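Local coordinates for putative uncharacterized protein (Pseudomonas phage 201phi2-1, PDB 3R4V) that is of unknown function but belongs to the phage tubulin-like proteins and holds guanosine-5'-diphosphate in a pocket, at residues Q207-A220 with D262-V274. Numbering follows the deposited sequence.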
ATOM      1  N   GLN A 207     -11.071  -9.629   4.114  1.00 17.79           N
ATOM      2  CA  GLN A 207     -10.989  -9.233   2.714  1.00 18.12           C
ATOM      3  C   GLN A 207     -10.167  -7.957   2.662  1.00 15.62           C
ATOM      4  O   GLN A 207      -9.772  -7.443   3.711  1.00 18.17           O
ATOM      5  CB  GLN A 207     -12.403  -9.012   2.148  1.00 17.31           C
ATOM      6  CG  GLN A 207     -13.241  -7.998   2.930  1.00 16.52           C
ATOM      7  CD  GLN A 207     -14.711  -7.857   2.468  1.00 18.55           C
ATOM      8  OE1 GLN A 207     -15.426  -6.996   2.967  1.00 19.29           O
ATOM      9  NE2 GLN A 207     -15.156  -8.705   1.533  1.00 20.24           N
ATOM     10  N   VAL A 208      -9.909  -7.445   1.461  1.00 12.56           N
ATOM     11  CA  VAL A 208      -9.239  -6.152   1.343  1.00 11.90           C
ATOM     12  C   VAL A 208     -10.171  -5.064   1.874  1.00 13.66           C
ATOM     13  O   VAL A 208     -11.331  -4.979   1.464  1.00 15.43           O
ATOM     14  CB  VAL A 208      -8.839  -5.820  -0.092  1.00 17.22           C
ATOM     15  CG1 VAL A 208      -8.236  -4.412  -0.151  1.00 16.00           C
ATOM     16  CG2 VAL A 208      -7.808  -6.811  -0.587  1.00 14.91           C
ATOM     17  N   CYS A 209      -9.651  -4.264   2.809  1.00 13.49           N
ATOM     18  CA  CYS A 209     -10.375  -3.165   3.410  1.00 13.54           C
ATOM     19  C   CYS A 209      -9.617  -1.880   3.140  1.00 12.64           C
ATOM     20  O   CYS A 209      -8.415  -1.917   2.912  1.00 16.30           O
ATOM     21  CB  CYS A 209     -10.420  -3.348   4.924  1.00 13.01           C
ATOM     22  SG  CYS A 209     -11.349  -4.788   5.436  1.00 19.51           S
ATOM     23  N   GLU A 210     -10.310  -0.746   3.196  1.00 15.21           N
ATOM     24  CA  GLU A 210      -9.628   0.542   3.110  1.00 15.89           C
ATOM     25  C   GLU A 210      -9.445   1.174   4.476  1.00 20.81           C
ATOM     26  O   GLU A 210     -10.300   1.068   5.343  1.00 18.27           O
ATOM     27  CB  GLU A 210     -10.417   1.531   2.282  1.00 18.00           C
ATOM     28  CG  GLU A 210     -10.358   1.385   0.776  1.00 21.79           C
ATOM     29  CD  GLU A 210     -11.124   2.527   0.103  1.00 20.49           C
ATOM     30  OE1 GLU A 210     -10.503   3.573  -0.192  1.00 21.70           O
ATOM     31  OE2 GLU A 210     -12.356   2.409  -0.100  1.00 20.11           O
ATOM     32  N   LEU A 211      -8.328   1.865   4.630  1.00 14.77           N
ATOM     33  CA  LEU A 211      -8.058   2.693   5.787  1.00 17.44           C
ATOM     34  C   LEU A 211      -8.298   4.131   5.372  1.00 21.15           C
ATOM     35  O   LEU A 211      -7.748   4.597   4.373  1.00 19.85           O
ATOM     36  CB  LEU A 211      -6.600   2.534   6.193  1.00 14.35           C
ATOM     37  CG  LEU A 211      -6.064   3.492   7.261  1.00 16.53           C
ATOM     38  CD1 LEU A 211      -6.904   3.406   8.538  1.00 19.87           C
ATOM     39  CD2 LEU A 211      -4.611   3.263   7.557  1.00 16.98           C
ATOM     40  N   HIS A 212      -9.107   4.835   6.150  1.00 16.13           N
ATOM     41  CA  HIS A 212      -9.369   6.254   5.896  1.00 16.84           C
ATOM     42  C   HIS A 212      -8.827   7.014   7.077  1.00 21.63           C
ATOM     43  O   HIS A 212      -9.114   6.664   8.220  1.00 21.28           O
ATOM     44  CB  HIS A 212     -10.871   6.514   5.780  1.00 20.10           C
ATOM     45  CG  HIS A 212     -11.538   5.715   4.709  1.00 20.21           C
ATOM     46  ND1 HIS A 212     -11.764   6.210   3.445  1.00 24.58           N
ATOM     47  CD2 HIS A 212     -12.024   4.450   4.714  1.00 22.42           C
ATOM     48  CE1 HIS A 212     -12.371   5.288   2.718  1.00 25.72           C
ATOM     49  NE2 HIS A 212     -12.533   4.207   3.462  1.00 20.23           N
ATOM     50  N   ILE A 213      -8.039   8.051   6.807  1.00 18.12           N
ATOM     51  CA  ILE A 213      -7.393   8.799   7.880  1.00 21.96           C
ATOM     52  C   ILE A 213      -7.896  10.235   7.827  1.00 20.69           C
ATOM     53  O   ILE A 213      -7.554  10.986   6.913  1.00 24.18           O
ATOM     54  CB  ILE A 213      -5.842   8.761   7.755  1.00 20.31           C
ATOM     55  CG1 ILE A 213      -5.326   7.311   7.781  1.00 26.35           C
ATOM     56  CG2 ILE A 213      -5.206   9.591   8.872  1.00 23.16           C
ATOM     57  CD1 ILE A 213      -3.870   7.172   7.349  1.00 25.72           C
ATOM     58  N   GLU A 214      -8.731  10.612   8.796  1.00 18.92           N
ATOM     59  CA  GLU A 214      -9.444  11.876   8.710  1.00 21.16           C
ATOM     60  C   GLU A 214      -9.132  12.711   9.931  1.00 30.08           C
ATOM     61  O   GLU A 214      -8.842  12.169  10.997  1.00 28.91           O
ATOM     62  CB  GLU A 214     -10.956  11.629   8.654  1.00 25.34           C
ATOM     63  CG  GLU A 214     -11.376  10.624   7.597  1.00 32.12           C
ATOM     64  CD  GLU A 214     -11.064  11.085   6.201  1.00 34.39           C
ATOM     65  OE1 GLU A 214     -10.894  12.310   5.996  1.00 30.54           O
ATOM     66  OE2 GLU A 214     -10.969  10.216   5.306  1.00 40.76           O
ATOM     67  N   THR A 215      -9.203  14.030   9.779  1.00 25.95           N
ATOM     68  CA  THR A 215      -8.899  14.918  10.888  1.00 26.40           C
ATOM     69  C   THR A 215     -10.103  15.693  11.406  1.00 26.68           C
ATOM     70  O   THR A 215      -9.944  16.633  12.188  1.00 31.63           O
ATOM     71  CB  THR A 215      -7.792  15.907  10.514  1.00 28.40           C
ATOM     72  OG1 THR A 215      -8.185  16.617   9.333  1.00 33.32           O
ATOM     73  CG2 THR A 215      -6.499  15.172  10.256  1.00 30.95           C
ATOM     74  N   THR A 216     -11.303  15.304  10.979  1.00 25.98           N
ATOM     75  CA  THR A 216     -12.536  15.872  11.538  1.00 25.48           C
ATOM     76  C   THR A 216     -13.547  14.774  11.836  1.00 27.64           C
ATOM     77  O   THR A 216     -13.490  13.684  11.263  1.00 31.42           O
ATOM     78  CB  THR A 216     -13.243  16.847  10.583  1.00 30.17           C
ATOM     79  OG1 THR A 216     -13.602  16.149   9.383  1.00 28.08           O
ATOM     80  CG2 THR A 216     -12.354  18.047  10.250  1.00 34.73           C
ATOM     81  N   ARG A 217     -14.490  15.075  12.717  1.00 28.08           N
ATOM     82  CA  ARG A 217     -15.567  14.132  12.986  1.00 27.02           C
ATOM     83  C   ARG A 217     -16.399  13.962  11.722  1.00 31.48           C
ATOM     84  O   ARG A 217     -16.763  12.852  11.362  1.00 33.43           O
ATOM     85  CB  ARG A 217     -16.436  14.612  14.144  1.00 34.83           C
ATOM     86  CG  ARG A 217     -17.700  13.799  14.356  1.00 39.99           C
ATOM     87  CD  ARG A 217     -18.582  14.418  15.436  1.00 51.99           C
ATOM     88  NE  ARG A 217     -19.928  13.855  15.414  1.00 60.23           N
ATOM     89  CZ  ARG A 217     -20.881  14.164  16.286  1.00 70.36           C
ATOM     90  NH1 ARG A 217     -20.638  15.034  17.256  1.00 72.39           N
ATOM     91  NH2 ARG A 217     -22.077  13.600  16.186  1.00 72.73           N
ATOM     92  N   LYS A 218     -16.680  15.075  11.048  1.00 28.12           N
ATOM     93  CA  LYS A 218     -17.562  15.095   9.881  1.00 33.41           C
ATOM     94  C   LYS A 218     -17.068  14.177   8.763  1.00 32.59           C
ATOM     95  O   LYS A 218     -17.841  13.398   8.209  1.00 35.63           O
ATOM     96  CB  LYS A 218     -17.690  16.522   9.340  1.00 36.89           C
ATOM     97  CG  LYS A 218     -18.921  16.774   8.484  1.00 51.61           C
ATOM     98  CD  LYS A 218     -20.154  16.986   9.349  1.00 66.71           C
ATOM     99  CE  LYS A 218     -21.358  17.392   8.511  1.00 79.36           C
ATOM    100  NZ  LYS A 218     -21.738  16.340   7.525  1.00 84.44           N
ATOM    101  N   ASP A 219     -15.785  14.292   8.431  1.00 27.38           N
ATOM    102  CA  ASP A 219     -15.170  13.467   7.402  1.00 29.11           C
ATOM    103  C   ASP A 219     -15.178  11.997   7.808  1.00 30.86           C
ATOM    104  O   ASP A 219     -15.387  11.116   6.974  1.00 30.69           O
ATOM    105  CB  ASP A 219     -13.713  13.902   7.154  1.00 33.02           C
ATOM    106  CG  ASP A 219     -13.601  15.272   6.494  1.00 40.50           C
ATOM    107  OD1 ASP A 219     -14.385  15.544   5.561  1.00 38.89           O
ATOM    108  OD2 ASP A 219     -12.722  16.072   6.903  1.00 35.73           O
ATOM    109  N   ALA A 220     -14.921  11.731   9.085  1.00 25.59           N
ATOM    110  CA  ALA A 220     -14.851  10.349   9.552  1.00 25.85           C
ATOM    111  C   ALA A 220     -16.238   9.711   9.535  1.00 33.66           C
ATOM    112  O   ALA A 220     -16.374   8.540   9.166  1.00 27.57           O
ATOM    113  CB  ALA A 220     -14.233  10.270  10.944  1.00 23.40           C
ATOM    114  N   ASP A 262      -2.107  17.193  14.800  1.00 45.28           N
ATOM    115  CA  ASP A 262      -3.505  17.595  14.663  1.00 41.53           C
ATOM    116  C   ASP A 262      -4.249  17.375  15.973  1.00 43.55           C
ATOM    117  O   ASP A 262      -3.858  16.533  16.780  1.00 41.85           O
ATOM    118  CB  ASP A 262      -4.193  16.773  13.570  1.00 38.36           C
ATOM    119  CG  ASP A 262      -3.417  16.755  12.273  1.00 45.85           C
ATOM    120  OD1 ASP A 262      -2.422  16.005  12.178  1.00 52.77           O
ATOM    121  OD2 ASP A 262      -3.805  17.485  11.343  1.00 46.08           O
ATOM    122  N   ASP A 263      -5.342  18.112  16.162  1.00 42.80           N
ATOM    123  CA  ASP A 263      -6.120  18.053  17.393  1.00 45.91           C
ATOM    124  C   ASP A 263      -6.940  16.765  17.532  1.00 41.76           C
ATOM    125  O   ASP A 263      -7.219  16.307  18.639  1.00 36.92           O
ATOM    126  CB  ASP A 263      -7.034  19.277  17.485  1.00 58.04           C
ATOM    127  CG  ASP A 263      -7.730  19.388  18.826  1.00 79.76           C
ATOM    128  OD1 ASP A 263      -7.092  19.861  19.793  1.00 84.81           O
ATOM    129  OD2 ASP A 263      -8.920  19.012  18.910  1.00 87.78           O
ATOM    130  N   GLN A 264      -7.347  16.190  16.408  1.00 32.26           N
ATOM    131  CA  GLN A 264      -8.005  14.890  16.434  1.00 31.60           C
ATOM    132  C   GLN A 264      -7.753  14.175  15.120  1.00 29.15           C
ATOM    133  O   GLN A 264      -7.667  14.813  14.064  1.00 27.48           O
ATOM    134  CB  GLN A 264      -9.504  15.013  16.721  1.00 32.35           C
ATOM    135  CG  GLN A 264     -10.310  15.678  15.628  1.00 41.46           C
ATOM    136  CD  GLN A 264     -11.746  15.932  16.056  1.00 43.10           C
ATOM    137  OE1 GLN A 264     -12.015  16.806  16.887  1.00 52.75           O
ATOM    138  NE2 GLN A 264     -12.672  15.165  15.506  1.00 30.00           N
ATOM    139  N   ILE A 265      -7.591  12.857  15.197  1.00 27.37           N
ATOM    140  CA  ILE A 265      -7.309  12.035  14.020  1.00 23.79           C
ATOM    141  C   ILE A 265      -8.145  10.772  14.156  1.00 25.25           C
ATOM    142  O   ILE A 265      -8.146  10.155  15.219  1.00 29.66           O
ATOM    143  CB  ILE A 265      -5.807  11.644  13.903  1.00 26.34           C
ATOM    144  CG1 ILE A 265      -4.900  12.856  14.141  1.00 29.69           C
ATOM    145  CG2 ILE A 265      -5.510  11.004  12.531  1.00 25.23           C
ATOM    146  CD1 ILE A 265      -3.433  12.514  14.287  1.00 37.23           C
ATOM    147  N   HIS A 266      -8.867  10.410  13.097  1.00 21.03           N
ATOM    148  CA  HIS A 266      -9.711   9.215  13.089  1.00 19.94           C
ATOM    149  C   HIS A 266      -9.232   8.261  12.028  1.00 24.79           C
ATOM    150  O   HIS A 266      -9.059   8.651  10.877  1.00 22.68           O
ATOM    151  CB  HIS A 266     -11.165   9.595  12.808  1.00 18.90           C
ATOM    152  CG  HIS A 266     -11.678  10.683  13.705  1.00 23.10           C
ATOM    153  ND1 HIS A 266     -12.164  10.437  14.971  1.00 24.13           N
ATOM    154  CD2 HIS A 266     -11.748  12.022  13.529  1.00 25.87           C
ATOM    155  CE1 HIS A 266     -12.521  11.577  15.533  1.00 27.45           C
ATOM    156  NE2 HIS A 266     -12.274  12.557  14.682  1.00 28.65           N
ATOM    157  N   PHE A 267      -9.034   7.008  12.420  1.00 18.37           N
ATOM    158  CA  PHE A 267      -8.542   5.981  11.510  1.00 17.76           C
ATOM    159  C   PHE A 267      -9.688   5.004  11.323  1.00 16.89           C
ATOM    160  O   PHE A 267      -9.989   4.213  12.226  1.00 21.87           O
ATOM    161  CB  PHE A 267      -7.337   5.291  12.147  1.00 18.60           C
ATOM    162  CG  PHE A 267      -6.201   6.234  12.486  1.00 20.11           C
ATOM    163  CD1 PHE A 267      -6.217   6.969  13.665  1.00 23.44           C
ATOM    164  CD2 PHE A 267      -5.133   6.389  11.628  1.00 21.02           C
ATOM    165  CE1 PHE A 267      -5.174   7.831  13.977  1.00 25.26           C
ATOM    166  CE2 PHE A 267      -4.086   7.251  11.930  1.00 22.79           C
ATOM    167  CZ  PHE A 267      -4.107   7.978  13.102  1.00 23.12           C
ATOM    168  N   VAL A 268     -10.360   5.093  10.188  1.00 19.69           N
ATOM    169  CA  VAL A 268     -11.591   4.337   9.988  1.00 17.38           C
ATOM    170  C   VAL A 268     -11.383   3.285   8.921  1.00 19.78           C
ATOM    171  O   VAL A 268     -10.906   3.587   7.835  1.00 17.39           O
ATOM    172  CB  VAL A 268     -12.727   5.253   9.553  1.00 21.29           C
ATOM    173  CG1 VAL A 268     -14.066   4.495   9.605  1.00 19.64           C
ATOM    174  CG2 VAL A 268     -12.766   6.502  10.445  1.00 21.65           C
ATOM    175  N   ILE A 269     -11.710   2.042   9.250  1.00 14.13           N
ATOM    176  CA  ILE A 269     -11.569   0.940   8.301  1.00 12.66           C
ATOM    177  C   ILE A 269     -12.961   0.562   7.780  1.00 17.76           C
ATOM    178  O   ILE A 269     -13.873   0.350   8.566  1.00 19.29           O
ATOM    179  CB  ILE A 269     -10.898  -0.289   8.975  1.00 17.38           C
ATOM    180  CG1 ILE A 269      -9.501   0.075   9.488  1.00 15.72           C
ATOM    181  CG2 ILE A 269     -10.847  -1.499   8.015  1.00 15.32           C
ATOM    182  CD1 ILE A 269      -8.809  -1.015  10.276  1.00 18.86           C
ATOM    183  N   ASN A 270     -13.116   0.469   6.459  1.00 13.97           N
ATOM    184  CA  ASN A 270     -14.329  -0.094   5.872  1.00 18.27           C
ATOM    185  C   ASN A 270     -13.916  -0.970   4.705  1.00 19.58           C
ATOM    186  O   ASN A 270     -12.727  -1.185   4.520  1.00 15.57           O
ATOM    187  CB  ASN A 270     -15.306   0.993   5.430  1.00 14.30           C
ATOM    188  CG  ASN A 270     -14.864   1.722   4.192  1.00 17.55           C
ATOM    189  OD1 ASN A 270     -13.701   1.644   3.784  1.00 18.27           O
ATOM    190  ND2 ASN A 270     -15.793   2.458   3.583  1.00 22.83           N
ATOM    191  N   SER A 271     -14.869  -1.478   3.926  1.00 16.14           N
ATOM    192  CA  SER A 271     -14.471  -2.280   2.756  1.00 14.38           C
ATOM    193  C   SER A 271     -15.411  -2.108   1.573  1.00 17.93           C
ATOM    194  O   SER A 271     -15.105  -2.585   0.480  1.00 16.55           O
ATOM    195  CB  SER A 271     -14.344  -3.768   3.110  1.00 17.39           C
ATOM    196  OG  SER A 271     -15.633  -4.329   3.374  1.00 18.12           O
ATOM    197  N   VAL A 272     -16.549  -1.449   1.775  1.00 17.14           N
ATOM    198  CA  VAL A 272     -17.521  -1.321   0.689  1.00 18.42           C
ATOM    199  C   VAL A 272     -16.966  -0.500  -0.487  1.00 25.38           C
ATOM    200  O   VAL A 272     -17.391  -0.672  -1.615  1.00 23.51           O
ATOM    201  CB  VAL A 272     -18.889  -0.783   1.168  1.00 19.78           C
ATOM    202  CG1 VAL A 272     -18.793   0.679   1.566  1.00 17.64           C
ATOM    203  CG2 VAL A 272     -19.932  -0.958   0.079  1.00 29.81           C
ATOM    204  N   GLY A 273     -15.997   0.363  -0.220  1.00 22.60           N
ATOM    205  CA  GLY A 273     -15.460   1.246  -1.246  1.00 20.37           C
ATOM    206  C   GLY A 273     -14.542   0.528  -2.230  1.00 20.08           C
ATOM    207  O   GLY A 273     -14.230   1.072  -3.290  1.00 19.88           O
ATOM    208  N   VAL A 274     -14.100  -0.679  -1.883  1.00 19.25           N
ATOM    209  CA  VAL A 274     -13.189  -1.437  -2.758  1.00 15.31           C
ATOM    210  C   VAL A 274     -13.853  -1.771  -4.097  1.00 17.58           C
ATOM    211  O   VAL A 274     -13.192  -1.804  -5.133  1.00 18.38           O
ATOM    212  CB  VAL A 274     -12.678  -2.709  -2.066  1.00 14.23           C
ATOM    213  CG1 VAL A 274     -11.836  -3.575  -3.032  1.00 14.73           C
ATOM    214  CG2 VAL A 274     -11.833  -2.326  -0.830  1.00 15.32           C
TER
HETATM  215  O   HOH W   1     -13.638   0.492   1.179  1.00 18.90           O
HETATM  216  O   HOH W   2      -7.968  17.958  13.710  0.82 35.28           O
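Ile213 and Phe267 are paired across two antiparallel strands, 208-214 and 264-270, and rise from the same face, showing how each face of a sheet is built from bumps and hollows of its own. Ile213 sets both branches obliquely against the ring, CG1 4.0 Å from Phe267 CD2 and CG2 beside CE2, while CG2 also reaches on to CG2 of Ile265. Leu211 runs alongside Phe267, pointing the same way, with CD1 4.1 Å from Phe267 CB and also meeting Ile269. Helix 161-178 covers this largely apolar face, Leu177 touching Ile265 and Leu178 touching Phe267.

The opposite face is polar at one end and filled by a helix at the other. There the single methyl of Ala220 drops between His266 and Val268, its CB 3.7 Å from His266 CB. The helix carrying it begins just after Thr216, its N-cap, whose OG1 accepts from Asp219 N. His266 is held in rotation through both ring nitrogens, ND1 bonded to Ser231 OG and NE2 accepting from Gln264 NE2 in the ring plane at 2.8 Å. Further along, the His212 imidazole stands nearly upright to the Asn270 amide, their planes 78° apart. His212 NE2 gives its hydrogen to Asn270 OD1 at 2.8 Å, in its own ring plane yet from above the amide's; a water bridges the same oxygen to Glu210 OE2. Asn270 CG sits between its backbone N and carbonyl carbon (chi1 73°), placing OD1 beside that imidazole.

Six backbone hydrogen bonds bind the strands, and Ser271 OG donates to Gln207 OE1 beyond their end. Hydrogen-bonded and non-hydrogen-bonded pairs take turns, as in any antiparallel ladder; this one, with a helix packed on each face, lies in the tubulin-like C-terminal domain, between parallel strand 148-154 and strand 228-233 of the mixed sheet.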